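Local coordinates for protein tudor (Drosophila melanogaster, PDB 3NTK) that is required for germ-cell formation, probably acting in the piRNA pathway that represses transposons, and binds methylated partner proteins, here through its last extended Tudor domain, at residues 50-55 / 67-72; 54-59 / 80-85; 75-80 / 90-95. All coordinates share one frame; numbering follows the deposited sequence.

Contact 1 of 3, residues 50-55 / 67-72; sequences EGALCV and AQIRKV
The side-chain amide of Q68 lies between G51 and the guanidinium of R70: NE2 gives a weak hydrogen bond to G51 O (3.3 Å), while OE1 sits in the guanidinium plane, at its edge. CG is anti to the backbone N of Q68 (chi1 177°) and the chain runs on extended, which carries the amide out to G51; on the way it crosses L53 at a slant, Q68 CB 3.8 Å from L53 CD1. A leucine here would probably leave G51 O without its side-chain donor and the guanidinium edge without a facing oxygen. G51 N meets I69 O almost straight (2.8 Å, 172°), I69 N meets A52 O (2.9 Å), and C54 and A67 exchange two bonds as a hydrogen-bonded antiparallel pair, with L53 and Q68 the non-hydrogen-bonded pair beside it. At G51 a side chain would jam against the carbonyl of E50, which calls for glycine. On the buried side, I69 CD1 reaches A52 CB (4.0 Å). This hairpin, strands 53-58 and 63-72, opens the curled four-stranded Tudor sheet; strand 78-82 flanks it, with R70 and K71 facing E79 in a classic beta bulge, and F45 and L48 of the preceding loop touch A52, C54 and I69.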
loop_
_atom_site.group_PDB
_atom_site.type_symbol
_atom_site.label_atom_id
_atom_site.label_comp_id
_atom_site.label_asym_id
_atom_site.label_seq_id
_atom_site.Cartn_x
_atom_site.Cartn_y
_atom_site.Cartn_z
ATOM N N GLU A 50 18.798 -5.911 -1.853
ATOM C CA GLU A 50 17.713 -5.565 -0.944
ATOM C C GLU A 50 17.748 -4.067 -0.657
ATOM O O GLU A 50 18.817 -3.488 -0.456
ATOM C CB GLU A 50 17.838 -6.347 0.367
ATOM C CG GLU A 50 17.826 -7.863 0.204
ATOM C CD GLU A 50 17.799 -8.595 1.539
ATOM O OE1 GLU A 50 18.642 -8.277 2.410
ATOM O OE2 GLU A 50 16.941 -9.489 1.715
ATOM N N GLY A 51 16.576 -3.442 -0.654
ATOM C CA GLY A 51 16.500 -2.020 -0.381
ATOM C C GLY A 51 16.535 -1.129 -1.611
ATOM O O GLY A 51 16.129 0.028 -1.552
ATOM N N ALA A 52 17.014 -1.663 -2.729
ATOM C CA ALA A 52 17.105 -0.889 -3.961
ATOM C C ALA A 52 15.736 -0.456 -4.459
ATOM O O ALA A 52 14.774 -1.226 -4.408
ATOM C CB ALA A 52 17.813 -1.700 -5.036
ATOM N N LEU A 53 15.658 0.781 -4.941
ATOM C CA LEU A 53 14.411 1.323 -5.464
ATOM C C LEU A 53 14.493 1.282 -6.987
ATOM O O LEU A 53 15.540 1.577 -7.567
ATOM C CB LEU A 53 14.223 2.768 -4.995
ATOM C CG LEU A 53 12.784 3.203 -4.722
ATOM C CD1 LEU A 53 12.223 2.379 -3.562
ATOM C CD2 LEU A 53 12.750 4.687 -4.381
ATOM N N CYS A 54 13.396 0.912 -7.636
ATOM C CA CYS A 54 13.385 0.838 -9.088
ATOM C C CYS A 54 11.953 0.831 -9.599
ATOM O O CYS A 54 11.013 1.148 -8.872
ATOM C CB CYS A 54 14.089 -0.444 -9.544
ATOM S SG CYS A 54 13.249 -1.969 -8.998
ATOM N N VAL A 55 11.812 0.486 -10.870
ATOM C CA VAL A 55 10.522 0.376 -11.525
ATOM C C VAL A 55 10.448 -1.108 -11.841
ATOM O O VAL A 55 11.357 -1.654 -12.462
ATOM C CB VAL A 55 10.480 1.196 -12.832
ATOM C CG1 VAL A 55 9.163 0.967 -13.553
ATOM C CG2 VAL A 55 10.647 2.675 -12.517
ATOM N N ALA A 67 8.998 0.339 -7.127
ATOM C CA ALA A 67 9.157 -0.813 -6.266
ATOM C C ALA A 67 10.465 -0.828 -5.486
ATOM O O ALA A 67 11.471 -0.247 -5.907
ATOM C CB ALA A 67 9.048 -2.085 -7.105
ATOM N N GLN A 68 10.433 -1.486 -4.336
ATOM C CA GLN A 68 11.618 -1.633 -3.513
ATOM C C GLN A 68 11.898 -3.123 -3.407
ATOM O O GLN A 68 11.012 -3.912 -3.068
ATOM C CB GLN A 68 11.416 -1.046 -2.110
ATOM C CG GLN A 68 12.630 -1.270 -1.216
ATOM C CD GLN A 68 12.518 -0.592 0.135
ATOM O OE1 GLN A 68 11.522 -0.747 0.837
ATOM N NE2 GLN A 68 13.550 0.156 0.508
ATOM N N ILE A 69 13.125 -3.513 -3.715
ATOM C CA ILE A 69 13.504 -4.914 -3.644
ATOM C C ILE A 69 13.586 -5.370 -2.190
ATOM O O ILE A 69 14.242 -4.732 -1.363
ATOM C CB ILE A 69 14.851 -5.140 -4.342
ATOM C CG1 ILE A 69 14.719 -4.767 -5.822
ATOM C CG2 ILE A 69 15.296 -6.591 -4.166
ATOM C CD1 ILE A 69 15.997 -4.939 -6.623
ATOM N N ARG A 70 12.910 -6.472 -1.885
ATOM C CA ARG A 70 12.896 -7.016 -0.533
ATOM C C ARG A 70 13.788 -8.242 -0.394
ATOM O O ARG A 70 14.418 -8.445 0.646
ATOM C CB ARG A 70 11.463 -7.366 -0.129
ATOM C CG ARG A 70 10.582 -6.150 0.108
ATOM C CD ARG A 70 11.125 -5.318 1.265
ATOM N NE ARG A 70 10.316 -4.135 1.539
ATOM C CZ ARG A 70 9.058 -4.168 1.970
ATOM N NH1 ARG A 70 8.456 -5.332 2.179
ATOM N NH2 ARG A 70 8.405 -3.036 2.198
ATOM N N LYS A 71 13.840 -9.052 -1.445
ATOM C CA LYS A 71 14.659 -10.260 -1.449
ATOM C C LYS A 71 15.151 -10.562 -2.858
ATOM O O LYS A 71 14.381 -10.483 -3.813
ATOM C CB LYS A 71 13.851 -11.464 -0.961
ATOM C CG LYS A 71 13.372 -11.395 0.476
ATOM C CD LYS A 71 12.615 -12.664 0.845
ATOM C CE LYS A 71 13.502 -13.898 0.691
ATOM N NZ LYS A 71 12.764 -15.171 0.946
ATOM N N VAL A 72 16.428 -10.905 -2.983
ATOM C CA VAL A 72 16.993 -11.253 -4.280
ATOM C C VAL A 72 16.974 -12.778 -4.383
ATOM O O VAL A 72 17.610 -13.470 -3.589
ATOM C CB VAL A 72 18.442 -10.747 -4.424
ATOM C CG1 VAL A 72 19.032 -11.229 -5.744
ATOM C CG2 VAL A 72 18.471 -9.222 -4.358
#

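Contact 2 of 3, residues 54-59 / 80-85; sequences CVAQFP and VHFIDF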
loop_
_atom_site.group_PDB
_atom_site.type_symbol
_atom_site.label_atom_id
_atom_site.label_comp_id
_atom_site.label_asym_id
_atom_site.label_seq_id
_atom_site.Cartn_x
_atom_site.Cartn_y
_atom_site.Cartn_z
ATOM N N CYS A 54 13.396 0.912 -7.636
ATOM C CA CYS A 54 13.385 0.838 -9.088
ATOM C C CYS A 54 11.953 0.831 -9.599
ATOM O O CYS A 54 11.013 1.148 -8.872
ATOM C CB CYS A 54 14.089 -0.444 -9.544
ATOM S SG CYS A 54 13.249 -1.969 -8.998
ATOM N N VAL A 55 11.812 0.486 -10.870
ATOM C CA VAL A 55 10.522 0.376 -11.525
ATOM C C VAL A 55 10.448 -1.108 -11.841
ATOM O O VAL A 55 11.357 -1.654 -12.462
ATOM C CB VAL A 55 10.480 1.196 -12.832
ATOM C CG1 VAL A 55 9.163 0.967 -13.553
ATOM C CG2 VAL A 55 10.647 2.675 -12.517
ATOM N N ALA A 56 9.384 -1.767 -11.397
ATOM C CA ALA A 56 9.238 -3.194 -11.622
ATOM C C ALA A 56 7.857 -3.538 -12.159
ATOM O O ALA A 56 6.874 -2.855 -11.875
ATOM C CB ALA A 56 9.503 -3.951 -10.320
ATOM N N GLN A 57 7.784 -4.609 -12.937
ATOM C CA GLN A 57 6.515 -5.015 -13.509
ATOM C C GLN A 57 5.797 -6.027 -12.625
ATOM O O GLN A 57 6.389 -6.999 -12.168
ATOM C CB GLN A 57 6.736 -5.609 -14.902
ATOM C CG GLN A 57 5.455 -6.001 -15.605
ATOM C CD GLN A 57 5.706 -6.526 -17.004
ATOM O OE1 GLN A 57 6.453 -7.487 -17.195
ATOM N NE2 GLN A 57 5.086 -5.893 -17.991
ATOM N N PHE A 58 4.520 -5.771 -12.376
ATOM C CA PHE A 58 3.683 -6.663 -11.579
ATOM C C PHE A 58 3.150 -7.682 -12.586
ATOM O O PHE A 58 2.322 -7.347 -13.427
ATOM C CB PHE A 58 2.535 -5.862 -10.955
ATOM C CG PHE A 58 1.617 -6.673 -10.078
ATOM C CD1 PHE A 58 2.077 -7.799 -9.405
ATOM C CD2 PHE A 58 0.304 -6.266 -9.879
ATOM C CE1 PHE A 58 1.237 -8.510 -8.538
ATOM C CE2 PHE A 58 -0.546 -6.968 -9.013
ATOM C CZ PHE A 58 -0.076 -8.088 -8.344
ATOM N N PRO A 59 3.630 -8.933 -12.514
ATOM C CA PRO A 59 3.231 -10.028 -13.411
ATOM C C PRO A 59 1.731 -10.224 -13.598
ATOM O O PRO A 59 1.272 -10.570 -14.684
ATOM C CB PRO A 59 3.885 -11.250 -12.774
ATOM C CG PRO A 59 5.116 -10.675 -12.145
ATOM C CD PRO A 59 4.575 -9.425 -11.497
ATOM N N VAL A 80 9.533 -8.032 -4.634
ATOM C CA VAL A 80 9.498 -6.590 -4.478
ATOM C C VAL A 80 8.239 -6.134 -3.768
ATOM O O VAL A 80 7.261 -6.873 -3.664
ATOM C CB VAL A 80 9.567 -5.868 -5.843
ATOM C CG1 VAL A 80 10.803 -6.323 -6.607
ATOM C CG2 VAL A 80 8.301 -6.147 -6.651
ATOM N N HIS A 81 8.287 -4.908 -3.271
ATOM C CA HIS A 81 7.156 -4.297 -2.601
ATOM C C HIS A 81 6.806 -3.056 -3.405
ATOM O O HIS A 81 7.645 -2.166 -3.577
ATOM C CB HIS A 81 7.523 -3.892 -1.175
ATOM C CG HIS A 81 6.393 -3.267 -0.423
ATOM N ND1 HIS A 81 6.264 -1.905 -0.265
ATOM C CD2 HIS A 81 5.312 -3.819 0.180
ATOM C CE1 HIS A 81 5.155 -1.644 0.404
ATOM N NE2 HIS A 81 4.559 -2.789 0.686
ATOM N N PHE A 82 5.582 -3.003 -3.923
ATOM C CA PHE A 82 5.145 -1.851 -4.700
ATOM C C PHE A 82 4.723 -0.776 -3.706
ATOM O O PHE A 82 3.620 -0.796 -3.159
ATOM C CB PHE A 82 4.010 -2.271 -5.630
ATOM C CG PHE A 82 4.445 -3.260 -6.677
ATOM C CD1 PHE A 82 5.332 -2.877 -7.680
ATOM C CD2 PHE A 82 3.999 -4.576 -6.645
ATOM C CE1 PHE A 82 5.770 -3.798 -8.641
ATOM C CE2 PHE A 82 4.431 -5.501 -7.598
ATOM C CZ PHE A 82 5.317 -5.109 -8.597
ATOM N N ILE A 83 5.631 0.163 -3.474
ATOM C CA ILE A 83 5.418 1.209 -2.484
ATOM C C ILE A 83 4.165 2.064 -2.601
ATOM O O ILE A 83 3.685 2.598 -1.600
ATOM C CB ILE A 83 6.636 2.145 -2.407
ATOM C CG1 ILE A 83 6.816 2.897 -3.727
ATOM C CG2 ILE A 83 7.885 1.331 -2.069
ATOM C CD1 ILE A 83 7.869 3.996 -3.644
ATOM N N ASP A 84 3.623 2.207 -3.800
ATOM C CA ASP A 84 2.436 3.036 -3.941
ATOM C C ASP A 84 1.140 2.240 -3.853
ATOM O O ASP A 84 0.059 2.821 -3.813
ATOM C CB ASP A 84 2.492 3.821 -5.253
ATOM C CG ASP A 84 3.723 4.713 -5.337
ATOM O OD1 ASP A 84 4.051 5.354 -4.312
ATOM O OD2 ASP A 84 4.357 4.772 -6.414
ATOM N N PHE A 85 1.251 0.917 -3.791
ATOM C CA PHE A 85 0.061 0.072 -3.726
ATOM C C PHE A 85 0.049 -0.953 -2.599
ATOM O O PHE A 85 -0.914 -1.708 -2.440
ATOM C CB PHE A 85 -0.162 -0.601 -5.082
ATOM C CG PHE A 85 -0.437 0.377 -6.187
ATOM C CD1 PHE A 85 0.606 1.054 -6.813
ATOM C CD2 PHE A 85 -1.746 0.681 -6.550
ATOM C CE1 PHE A 85 0.351 2.023 -7.780
ATOM C CE2 PHE A 85 -2.012 1.647 -7.512
ATOM C CZ PHE A 85 -0.961 2.321 -8.130
#
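F82 pushes its ring against the backbone and side chains of A56 and F58. A56 O stands at the ring edge, near its plane, 3.5 Å from F82 CE1, and the A56 methyl touches the same carbon. F58 meets the far end of the ring with its CB, 3.7 Å from F82 CZ, and with CD1, 3.8 Å from F82 CE2. The two rings meet at a slant, with centroids 5.4 Å apart and planes at 58°. V80 CG2 lies over one face of F82, 3.7 Å above the plane and toward the rim, and also reaches A56 CB (4.4 Å). With CG anti to its own carbonyl carbon (chi1 -65°), F82 swings inward from strand 78-82. Further out, Y65 meets F82 edge-to-face and touches F58, N87 contacts both phenylalanines, and Q57 is held at backbone O by T91 OG1 and at NE2 by E62 O. F85 N to F82 O (3.0 Å) and a D84-R66 salt bridge hold the following turn. Contact here is apolar and aromatic, without direct polar bonds. The rings of F58, Y65, F82 and F85 beside N87 are consistent with the aromatic cage by which extended Tudor domains receive methylarginine.

Contact 3 of 3, residues 75-80 / 90-95; sequences DGKCEV and VTQQFR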
loop_
_atom_site.group_PDB
_atom_site.type_symbol
_atom_site.label_atom_id
_atom_site.label_comp_id
_atom_site.label_asym_id
_atom_site.label_seq_id
_atom_site.Cartn_x
_atom_site.Cartn_y
_atom_site.Cartn_z
ATOM N N ASP A 75 17.683 -16.824 -10.672
ATOM C CA ASP A 75 17.223 -16.590 -12.033
ATOM C C ASP A 75 16.754 -15.158 -12.274
ATOM O O ASP A 75 15.745 -14.928 -12.941
ATOM C CB ASP A 75 16.104 -17.573 -12.374
ATOM C CG ASP A 75 16.548 -19.015 -12.254
ATOM O OD1 ASP A 75 17.590 -19.361 -12.850
ATOM O OD2 ASP A 75 15.862 -19.803 -11.569
ATOM N N GLY A 76 17.498 -14.200 -11.729
ATOM C CA GLY A 76 17.151 -12.800 -11.902
ATOM C C GLY A 76 15.818 -12.399 -11.299
ATOM O O GLY A 76 15.285 -11.336 -11.621
ATOM N N LYS A 77 15.272 -13.244 -10.431
ATOM C CA LYS A 77 13.996 -12.950 -9.786
ATOM C C LYS A 77 14.210 -12.201 -8.478
ATOM O O LYS A 77 15.226 -12.379 -7.811
ATOM C CB LYS A 77 13.231 -14.236 -9.469
ATOM C CG LYS A 77 12.794 -15.057 -10.664
ATOM C CD LYS A 77 12.022 -16.274 -10.178
ATOM C CE LYS A 77 11.515 -17.130 -11.320
ATOM N NZ LYS A 77 10.693 -18.260 -10.798
ATOM N N CYS A 78 13.238 -11.369 -8.119
ATOM C CA CYS A 78 13.290 -10.612 -6.874
ATOM C C CYS A 78 11.893 -10.470 -6.308
ATOM O O CYS A 78 10.915 -10.380 -7.055
ATOM C CB CYS A 78 13.842 -9.198 -7.095
ATOM S SG CYS A 78 15.607 -9.042 -7.379
ATOM N N GLU A 79 11.796 -10.459 -4.984
ATOM C CA GLU A 79 10.515 -10.239 -4.343
ATOM C C GLU A 79 10.536 -8.731 -4.126
ATOM O O GLU A 79 11.471 -8.203 -3.522
ATOM C CB GLU A 79 10.424 -10.943 -2.990
ATOM C CG GLU A 79 9.034 -10.857 -2.382
ATOM C CD GLU A 79 9.024 -11.096 -0.884
ATOM O OE1 GLU A 79 9.577 -12.123 -0.437
ATOM O OE2 GLU A 79 8.458 -10.255 -0.152
ATOM N N VAL A 80 9.533 -8.032 -4.634
ATOM C CA VAL A 80 9.498 -6.590 -4.478
ATOM C C VAL A 80 8.239 -6.134 -3.768
ATOM O O VAL A 80 7.261 -6.873 -3.664
ATOM C CB VAL A 80 9.567 -5.868 -5.843
ATOM C CG1 VAL A 80 10.803 -6.323 -6.607
ATOM C CG2 VAL A 80 8.301 -6.147 -6.651
ATOM N N VAL A 90 6.723 -11.381 -6.843
ATOM C CA VAL A 90 8.003 -11.818 -7.379
ATOM C C VAL A 90 7.984 -11.434 -8.850
ATOM O O VAL A 90 7.006 -11.702 -9.546
ATOM C CB VAL A 90 8.169 -13.348 -7.265
ATOM C CG1 VAL A 90 9.478 -13.779 -7.915
ATOM C CG2 VAL A 90 8.138 -13.767 -5.800
ATOM N N THR A 91 9.051 -10.796 -9.316
ATOM C CA THR A 91 9.127 -10.374 -10.709
ATOM C C THR A 91 10.544 -10.498 -11.255
ATOM O O THR A 91 11.490 -10.691 -10.501
ATOM C CB THR A 91 8.649 -8.912 -10.870
ATOM O OG1 THR A 91 8.675 -8.546 -12.256
ATOM C CG2 THR A 91 9.545 -7.965 -10.083
ATOM N N GLN A 92 10.680 -10.401 -12.574
ATOM C CA GLN A 92 11.982 -10.495 -13.227
ATOM C C GLN A 92 12.247 -9.261 -14.076
ATOM O O GLN A 92 13.333 -9.107 -14.629
ATOM C CB GLN A 92 12.040 -11.721 -14.145
ATOM C CG GLN A 92 11.928 -13.058 -13.445
ATOM C CD GLN A 92 12.078 -14.219 -14.411
ATOM O OE1 GLN A 92 11.314 -14.345 -15.366
ATOM N NE2 GLN A 92 13.070 -15.069 -14.167
ATOM N N GLN A 93 11.256 -8.381 -14.178
ATOM C CA GLN A 93 11.395 -7.188 -15.002
ATOM C C GLN A 93 11.619 -5.922 -14.185
ATOM O O GLN A 93 10.726 -5.471 -13.466
ATOM C CB GLN A 93 10.152 -7.027 -15.883
ATOM C CG GLN A 93 9.835 -8.255 -16.740
ATOM C CD GLN A 93 11.015 -8.695 -17.600
ATOM O OE1 GLN A 93 11.750 -7.866 -18.136
ATOM N NE2 GLN A 93 11.189 -10.008 -17.745
ATOM N N PHE A 94 12.815 -5.353 -14.307
ATOM C CA PHE A 94 13.157 -4.143 -13.571
ATOM C C PHE A 94 13.741 -3.086 -14.486
ATOM O O PHE A 94 14.560 -3.386 -15.368
ATOM C CB PHE A 94 14.189 -4.437 -12.479
ATOM C CG PHE A 94 13.887 -5.663 -11.675
ATOM C CD1 PHE A 94 14.339 -6.910 -12.089
ATOM C CD2 PHE A 94 13.140 -5.575 -10.510
ATOM C CE1 PHE A 94 14.050 -8.057 -11.352
ATOM C CE2 PHE A 94 12.843 -6.716 -9.764
ATOM C CZ PHE A 94 13.302 -7.959 -10.189
ATOM N N ARG A 95 13.320 -1.845 -14.272
ATOM C CA ARG A 95 13.840 -0.740 -15.050
ATOM C C ARG A 95 14.276 0.342 -14.078
ATOM O O ARG A 95 13.826 0.381 -12.932
ATOM C CB ARG A 95 12.779 -0.232 -16.023
ATOM C CG ARG A 95 12.358 -1.336 -16.996
ATOM C CD ARG A 95 11.426 -0.857 -18.074
ATOM N NE ARG A 95 11.038 -1.974 -18.933
ATOM C CZ ARG A 95 10.169 -1.887 -19.931
ATOM N NH1 ARG A 95 9.590 -0.727 -20.211
ATOM N NH2 ARG A 95 9.859 -2.972 -20.634
HETATM O O HOH W 1 15.799 -10.358 -14.065
#
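C78 and T91 exchange a pair of backbone hydrogen bonds, C78 N to T91 O and T91 N to C78 O, each 3.0 Å; they form the hydrogen-bonded antiparallel pair, and E79 with V90 is the neighbouring non-hydrogen-bonded pair. Q92 NE2 gives a bent hydrogen bond to D75 O (2.9 Å, 138°), with the acceptor tilted out of the amide plane. The extended Q92 side chain starts with CG anti to its carbonyl carbon (chi1 -64°), which directs it back across K77, whose CG lies 3.5 Å from Q92 NE2. A water donates to both G76 O and Q92 O, so side chain and solvent together tie the 75-76 turn to the break in strand 87-95. T91 OG1 accepts from Q93 N, closing an ST turn, and also bonds to Q57 O of strand 53-58. Packing gathers round the ring of F94. Its CZ is pressed against C78 CB (3.4 Å), and C78 SG makes an oblique sulfur-aromatic contact, 4.7 Å from the F94 centroid. At the ring edge stand V80 CG1, 3.8 Å from F94 CE2, and G76 O, 3.5 Å from F94 CE1; T91 CG2 adds to the apolar side by touching both methyls of V80. The other face of the hairpin carries E79 and V90, more open to solvent. The hairpin joins strands 78-82 and 87-95, the last two of the Tudor sheet: strand 63-72 lies on the other side of 78-82, with C78 on I69 and V80 on A67, while F94 packs on C54 and A56 of strand 53-58 and on F45.

Overall arrangement
All three contacts belong to one curled Tudor sheet. Contacts 1 and 3 join sequence-adjacent strands, and each passes from a buried inner side to a solvent-exposed edge; backbone ladders hold both, with a glutamine amide adding a bond to a carbonyl in each. Contact 2 is the buried one: it joins strands 53-58 and 78-82, which are not neighbours in the sheet, through rings and methyls. Strand 53-58 serves contacts 1 and 2, and V80 serves contacts 2 and 3. Closure runs between 53-58 and 87-95, where V55 O and R95 N lie 2.7 Å apart, while R70 N and E79 O, 2.8 Å apart, link contact 1 to contact 3.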